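Local coordinates for Lmaj004144AAA protein (Leishmania major, PDB 1Y63) that probably catalyses reversible phosphate transfer between ATP and AMP, hydrolyses ATP, and takes part in late maturation of the small ribosomal subunit, at residues 106-111 with 133-138; 12-17 with 99-104. All blocks are in the same frame, centred on the assembly; numbering follows the deposited sequence. Where two conformers were deposited one is given.

Interaction 1 (106-111 with 133-138)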
loop_
_atom_site.group_PDB
_atom_site.type_symbol
_atom_site.label_atom_id
_atom_site.label_comp_id
_atom_site.label_asym_id
_atom_site.label_seq_id
_atom_site.Cartn_x
_atom_site.Cartn_y
_atom_site.Cartn_z
ATOM N N VAL A 106 3.858 3.065 5.523
ATOM C CA VAL A 106 3.803 1.672 5.973
ATOM C C VAL A 106 2.943 1.636 7.230
ATOM O O VAL A 106 3.257 2.320 8.211
ATOM C CB VAL A 106 5.210 1.123 6.325
ATOM C CG1 VAL A 106 5.124 -0.339 6.813
ATOM C CG2 VAL A 106 6.191 1.231 5.193
ATOM N N LEU A 107 1.903 0.793 7.200
ATOM C CA LEU A 107 0.987 0.632 8.309
ATOM C C LEU A 107 1.368 -0.570 9.162
ATOM O O LEU A 107 1.727 -1.615 8.644
ATOM C CB LEU A 107 -0.451 0.473 7.815
ATOM C CG LEU A 107 -0.974 1.575 6.876
ATOM C CD1 LEU A 107 -2.424 1.328 6.477
ATOM C CD2 LEU A 107 -0.800 2.885 7.539
ATOM N N HIS A 108 1.293 -0.364 10.477
ATOM C CA HIS A 108 1.433 -1.419 11.471
ATOM C C HIS A 108 0.179 -1.547 12.295
ATOM O O HIS A 108 -0.574 -0.583 12.446
ATOM C CB HIS A 108 2.612 -1.107 12.387
ATOM C CG HIS A 108 3.939 -1.408 11.768
ATOM N ND1 HIS A 108 4.311 -2.688 11.414
ATOM C CD2 HIS A 108 4.989 -0.613 11.473
ATOM C CE1 HIS A 108 5.539 -2.662 10.922
ATOM N NE2 HIS A 108 5.979 -1.419 10.962
ATOM N N THR A 109 -0.046 -2.731 12.855
ATOM C CA THR A 109 -1.211 -2.962 13.696
ATOM C C THR A 109 -0.778 -3.911 14.817
ATOM O O THR A 109 -0.025 -4.869 14.563
ATOM C CB THR A 109 -2.364 -3.571 12.854
ATOM O OG1 THR A 109 -2.694 -2.688 11.762
ATOM C CG2 THR A 109 -3.614 -3.783 13.637
ATOM N N SER A 110 -1.211 -3.636 16.044
ATOM C CA SER A 110 -0.902 -4.506 17.174
ATOM C C SER A 110 -1.407 -5.905 16.902
ATOM O O SER A 110 -2.390 -6.087 16.216
ATOM C CB SER A 110 -1.535 -3.952 18.454
ATOM O OG SER A 110 -1.042 -2.642 18.731
ATOM N N THR A 111 -0.748 -6.909 17.469
ATOM C CA THR A 111 -1.094 -8.288 17.121
ATOM C C THR A 111 -2.550 -8.631 17.478
ATOM O O THR A 111 -3.265 -9.266 16.681
ATOM C CB THR A 111 -0.076 -9.306 17.716
ATOM O OG1 THR A 111 -0.639 -10.623 17.691
ATOM C CG2 THR A 111 0.237 -8.966 19.088
ATOM N N GLU A 133 2.608 -13.615 11.568
ATOM C CA GLU A 133 4.055 -13.779 11.661
ATOM C C GLU A 133 4.747 -12.708 10.802
ATOM O O GLU A 133 5.744 -12.128 11.230
ATOM C CB GLU A 133 4.434 -15.196 11.213
ATOM C CG GLU A 133 5.924 -15.503 11.221
ATOM C CD GLU A 133 6.562 -15.435 12.580
ATOM O OE1 GLU A 133 5.868 -15.183 13.600
ATOM O OE2 GLU A 133 7.787 -15.653 12.621
ATOM N N ALA A 134 4.202 -12.431 9.623
ATOM C CA ALA A 134 4.806 -11.397 8.737
ATOM C C ALA A 134 4.822 -10.030 9.421
ATOM O O ALA A 134 5.783 -9.263 9.296
ATOM C CB ALA A 134 4.088 -11.325 7.430
ATOM N N GLU A 135 3.770 -9.725 10.169
ATOM C CA GLU A 135 3.707 -8.453 10.885
ATOM C C GLU A 135 4.718 -8.407 12.021
ATOM O O GLU A 135 5.441 -7.425 12.181
ATOM C CB GLU A 135 2.282 -8.182 11.360
ATOM C CG GLU A 135 2.080 -6.902 12.173
ATOM C CD GLU A 135 2.288 -5.610 11.399
ATOM O OE1 GLU A 135 2.365 -5.647 10.147
ATOM O OE2 GLU A 135 2.390 -4.536 12.073
ATOM N N ILE A 136 4.808 -9.491 12.780
ATOM C CA ILE A 136 5.796 -9.588 13.879
ATOM C C ILE A 136 7.226 -9.464 13.351
ATOM O O ILE A 136 8.104 -8.884 14.030
ATOM C CB ILE A 136 5.646 -10.931 14.644
ATOM C CG1 ILE A 136 4.270 -11.003 15.306
ATOM C CG2 ILE A 136 6.729 -11.069 15.705
ATOM C CD1 ILE A 136 3.859 -12.404 15.640
ATOM N N GLN A 137 7.477 -10.003 12.158
ATOM C CA GLN A 137 8.826 -9.979 11.568
ATOM C C GLN A 137 9.105 -8.691 10.787
ATOM O O GLN A 137 10.187 -8.537 10.228
ATOM C CB GLN A 137 9.063 -11.197 10.672
ATOM C CG GLN A 137 8.985 -12.550 11.399
ATOM C CD GLN A 137 10.058 -12.726 12.454
ATOM O OE1 GLN A 137 11.092 -12.063 12.419
ATOM N NE2 GLN A 137 9.816 -13.628 13.409
ATOM N N CYS A 138 8.154 -7.759 10.794
ATOM C CA CYS A 138 8.273 -6.447 10.097
ATOM C C CYS A 138 8.640 -6.586 8.623
ATOM O O CYS A 138 9.387 -5.776 8.092
ATOM C CB CYS A 138 9.269 -5.525 10.802
ATOM S SG CYS A 138 8.777 -5.067 12.468
HETATM O O HOH W 1 2.997 -3.940 8.222
#

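Interaction 2 (12-17 with 99-104)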
loop_
_atom_site.group_PDB
_atom_site.type_symbol
_atom_site.label_atom_id
_atom_site.label_comp_id
_atom_site.label_asym_id
_atom_site.label_seq_id
_atom_site.Cartn_x
_atom_site.Cartn_y
_atom_site.Cartn_z
ATOM N N ASN A 12 1.983 10.972 -6.157
ATOM C CA ASN A 12 1.687 9.540 -5.996
ATOM C C ASN A 12 2.124 9.063 -4.627
ATOM O O ASN A 12 3.246 9.307 -4.220
ATOM C CB ASN A 12 2.403 8.710 -7.046
ATOM C CG ASN A 12 1.900 8.967 -8.446
ATOM O OD1 ASN A 12 0.748 9.337 -8.644
ATOM N ND2 ASN A 12 2.770 8.760 -9.433
ATOM N N ILE A 13 1.219 8.374 -3.949
ATOM C CA ILE A 13 1.461 7.790 -2.625
ATOM C C ILE A 13 1.274 6.288 -2.685
ATOM O O ILE A 13 0.351 5.799 -3.354
ATOM C CB ILE A 13 0.452 8.363 -1.603
ATOM C CG1 ILE A 13 0.546 9.895 -1.556
ATOM C CG2 ILE A 13 0.645 7.718 -0.212
ATOM C CD1 ILE A 13 -0.565 10.487 -0.727
ATOM N N LEU A 14 2.145 5.547 -1.994
ATOM C CA LEU A 14 1.976 4.122 -1.799
ATOM C C LEU A 14 1.636 3.873 -0.350
ATOM O O LEU A 14 2.294 4.390 0.531
ATOM C CB LEU A 14 3.257 3.371 -2.149
ATOM C CG LEU A 14 3.275 1.850 -1.892
ATOM C CD1 LEU A 14 2.199 1.155 -2.708
ATOM C CD2 LEU A 14 4.664 1.314 -2.215
ATOM N N ILE A 15 0.555 3.112 -0.127
ATOM C CA ILE A 15 0.187 2.607 1.204
ATOM C C ILE A 15 0.462 1.102 1.202
ATOM O O ILE A 15 -0.097 0.348 0.393
ATOM C CB ILE A 15 -1.298 2.857 1.567
ATOM C CG1 ILE A 15 -1.762 4.287 1.238
ATOM C CG2 ILE A 15 -1.530 2.502 3.026
ATOM C CD1 ILE A 15 -1.035 5.377 1.924
ATOM N N THR A 16 1.364 0.673 2.069
ATOM C CA THR A 16 1.747 -0.728 2.135
ATOM C C THR A 16 1.725 -1.196 3.612
ATOM O O THR A 16 1.417 -0.408 4.519
ATOM C CB THR A 16 3.105 -0.945 1.434
ATOM O OG1 THR A 16 3.353 -2.351 1.291
ATOM C CG2 THR A 16 4.280 -0.300 2.230
ATOM N N GLY A 17 1.970 -2.478 3.844
ATOM C CA GLY A 17 1.737 -3.077 5.137
ATOM C C GLY A 17 1.149 -4.461 4.988
ATOM O O GLY A 17 0.553 -4.801 3.964
ATOM N N ARG A 99 10.795 5.919 -9.123
ATOM C CA ARG A 99 10.339 7.019 -9.950
ATOM C C ARG A 99 8.863 7.396 -9.716
ATOM O O ARG A 99 8.486 8.579 -9.855
ATOM C CB ARG A 99 10.544 6.622 -11.423
ATOM C CG ARG A 99 9.994 7.585 -12.448
ATOM C CD ARG A 99 10.481 7.257 -13.827
ATOM N NE ARG A 99 10.219 5.871 -14.177
ATOM C CZ ARG A 99 9.073 5.420 -14.675
ATOM N NH1 ARG A 99 8.059 6.249 -14.908
ATOM N NH2 ARG A 99 8.926 4.131 -14.916
ATOM N N TRP A 100 8.036 6.398 -9.429
ATOM C CA TRP A 100 6.580 6.624 -9.333
ATOM C C TRP A 100 6.166 7.382 -8.099
ATOM O O TRP A 100 5.198 8.138 -8.152
ATOM C CB TRP A 100 5.841 5.304 -9.320
ATOM C CG TRP A 100 5.752 4.569 -10.626
ATOM C CD1 TRP A 100 6.176 4.978 -11.852
ATOM C CD2 TRP A 100 5.179 3.278 -10.808
ATOM N NE1 TRP A 100 5.892 4.021 -12.794
ATOM C CE2 TRP A 100 5.272 2.969 -12.177
ATOM C CE3 TRP A 100 4.559 2.362 -9.943
ATOM C CZ2 TRP A 100 4.802 1.779 -12.694
ATOM C CZ3 TRP A 100 4.084 1.189 -10.464
ATOM C CH2 TRP A 100 4.213 0.899 -11.805
ATOM N N PHE A 101 6.864 7.187 -6.974
ATOM C CA PHE A 101 6.301 7.562 -5.670
ATOM C C PHE A 101 6.975 8.734 -4.975
ATOM O O PHE A 101 8.213 8.831 -4.930
ATOM C CB PHE A 101 6.250 6.349 -4.723
ATOM C CG PHE A 101 5.258 5.304 -5.165
ATOM C CD1 PHE A 101 3.909 5.617 -5.204
ATOM C CD2 PHE A 101 5.657 4.064 -5.587
ATOM C CE1 PHE A 101 2.986 4.721 -5.624
ATOM C CE2 PHE A 101 4.718 3.138 -6.016
ATOM C CZ PHE A 101 3.380 3.464 -6.006
ATOM N N HIS A 102 6.136 9.601 -4.407
ATOM C CA HIS A 102 6.602 10.741 -3.618
ATOM C C HIS A 102 6.500 10.536 -2.129
ATOM O O HIS A 102 7.060 11.319 -1.385
ATOM C CB HIS A 102 5.843 11.989 -4.023
ATOM C CG HIS A 102 5.852 12.196 -5.488
ATOM N ND1 HIS A 102 4.799 11.829 -6.295
ATOM C CD2 HIS A 102 6.839 12.615 -6.313
ATOM C CE1 HIS A 102 5.116 12.074 -7.555
ATOM N NE2 HIS A 102 6.354 12.544 -7.594
ATOM N N MET A 103 5.761 9.502 -1.723
ATOM C CA MET A 103 5.538 9.152 -0.341
ATOM C C MET A 103 5.208 7.661 -0.258
ATOM O O MET A 103 4.462 7.126 -1.108
ATOM C CB MET A 103 4.382 9.977 0.252
ATOM C CG MET A 103 4.205 9.805 1.718
ATOM S SD MET A 103 2.686 10.637 2.259
ATOM C CE MET A 103 2.836 12.195 1.489
ATOM N N VAL A 104 5.751 6.986 0.759
ATOM C CA VAL A 104 5.411 5.588 1.024
ATOM C C VAL A 104 5.013 5.503 2.483
ATOM O O VAL A 104 5.757 5.933 3.344
ATOM C CB VAL A 104 6.577 4.639 0.740
ATOM C CG1 VAL A 104 6.239 3.210 1.112
ATOM C CG2 VAL A 104 6.947 4.730 -0.738
#

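Interaction 1 (106-111 with 133-138)
E135 reaches from the last turn of helix 125-136 to H108 and T109, where strand 103-108 runs out. From CB the E135 chain runs out with CG anti to the backbone N (chi1 178°), and a bend at chi2 then turns the carboxylate toward the strand. On the way CG passes 3.8 Å from the carbonyl O of T109. At the tip OE2 takes two hydrogen bonds, from opposite faces of the carboxylate plane: ND1 of H108 donates at 2.7 Å, the backbone N of T109 at 3.1 Å. The acceptor lies in the imidazole plane, while ring and carboxylate are turned 64° against each other. In this P-loop kinase fold the contact sits beside the nucleotide site, for the other oxygen, OE1, bonds to the hydroxyl of T18, a residue of the ADP pocket. OE1 also accepts from a water, 2.6 Å away, which donates in turn to the carbonyl O of L107. Gripped at both oxygens, the carboxylate can turn little. NE2 of H108 bonds to E141 on helix 139-147, so two acidic residues hold the imidazole. C138 closes helix 125-136 with a Schellman motif and sets SG obliquely to the same ring, 4.3 Å from H108 CE1.

Interaction 2 (12-17 with 99-104)
The side-chain amide of N12 gives the shortest polar bond here: ND2 donates to the backbone O of W100 at 2.8 Å, with the acceptor in the amide plane and the donor in the carbonyl plane. The contact lies at the start of two strands in the parallel sheet of the P-loop NTPase fold, where strand 12-16, which leads into the Walker A loop, is the neighbour of strand 103-108. N12 is held on several sides. Its backbone N donates to H102 ND1 at 2.9 Å, nearly straight (172°) and in the plane of the imidazole, so ND1 is the acceptor in this bond. The backbone N of H102 returns a bond to N12 O, also 2.9 Å, and the pair of residues is thus tied in both directions. The amide has further partners: OD1 is hydrogen-bonded to ND1 of H86, itself a manganese ligand, and ND2 also donates to the backbone O of M80, so these polar groups are satisfied although N12 is buried.

Further along, L14 N donates to M103 O at 2.9 Å, and L14 pairs in parallel with V104. Their side chains lie side by side on one face of the sheet, with I13 and M103 on the other, both against I171 of helix 161-178. F101 folds back alongside the strand, its CG anti to the carbonyl carbon (chi1 -68°), which places the ring face against L14. A CH-pi contact results: L14 CB sits over the centre of the ring, 3.8 Å from the centroid and 12° off the normal. The opposite face of F101 is met nearer its rim by W100 CB, 3.9 Å above the ring plane.

Both interactions use strand 103-108, interaction 2 at its start and interaction 1 at its end. Interaction 2 is core: apart from H102 its touching residues are buried, and they join two neighbouring strands through backbone pairing, apolar side chains and one buried asparagine. Interaction 1 is only partly buried and joins strand to helix, chiefly through a carboxylate that takes bonds from an imidazole, a backbone N-H and a water. Their centres are 18 Å apart, yet they meet in the sheet, where L107 N lies 3.0 Å from T16 O, a probable hydrogen bond, and V106 packs on T16. Strand 12-16 continues into the nucleotide loop, whose T18 bonds to E135 of interaction 1.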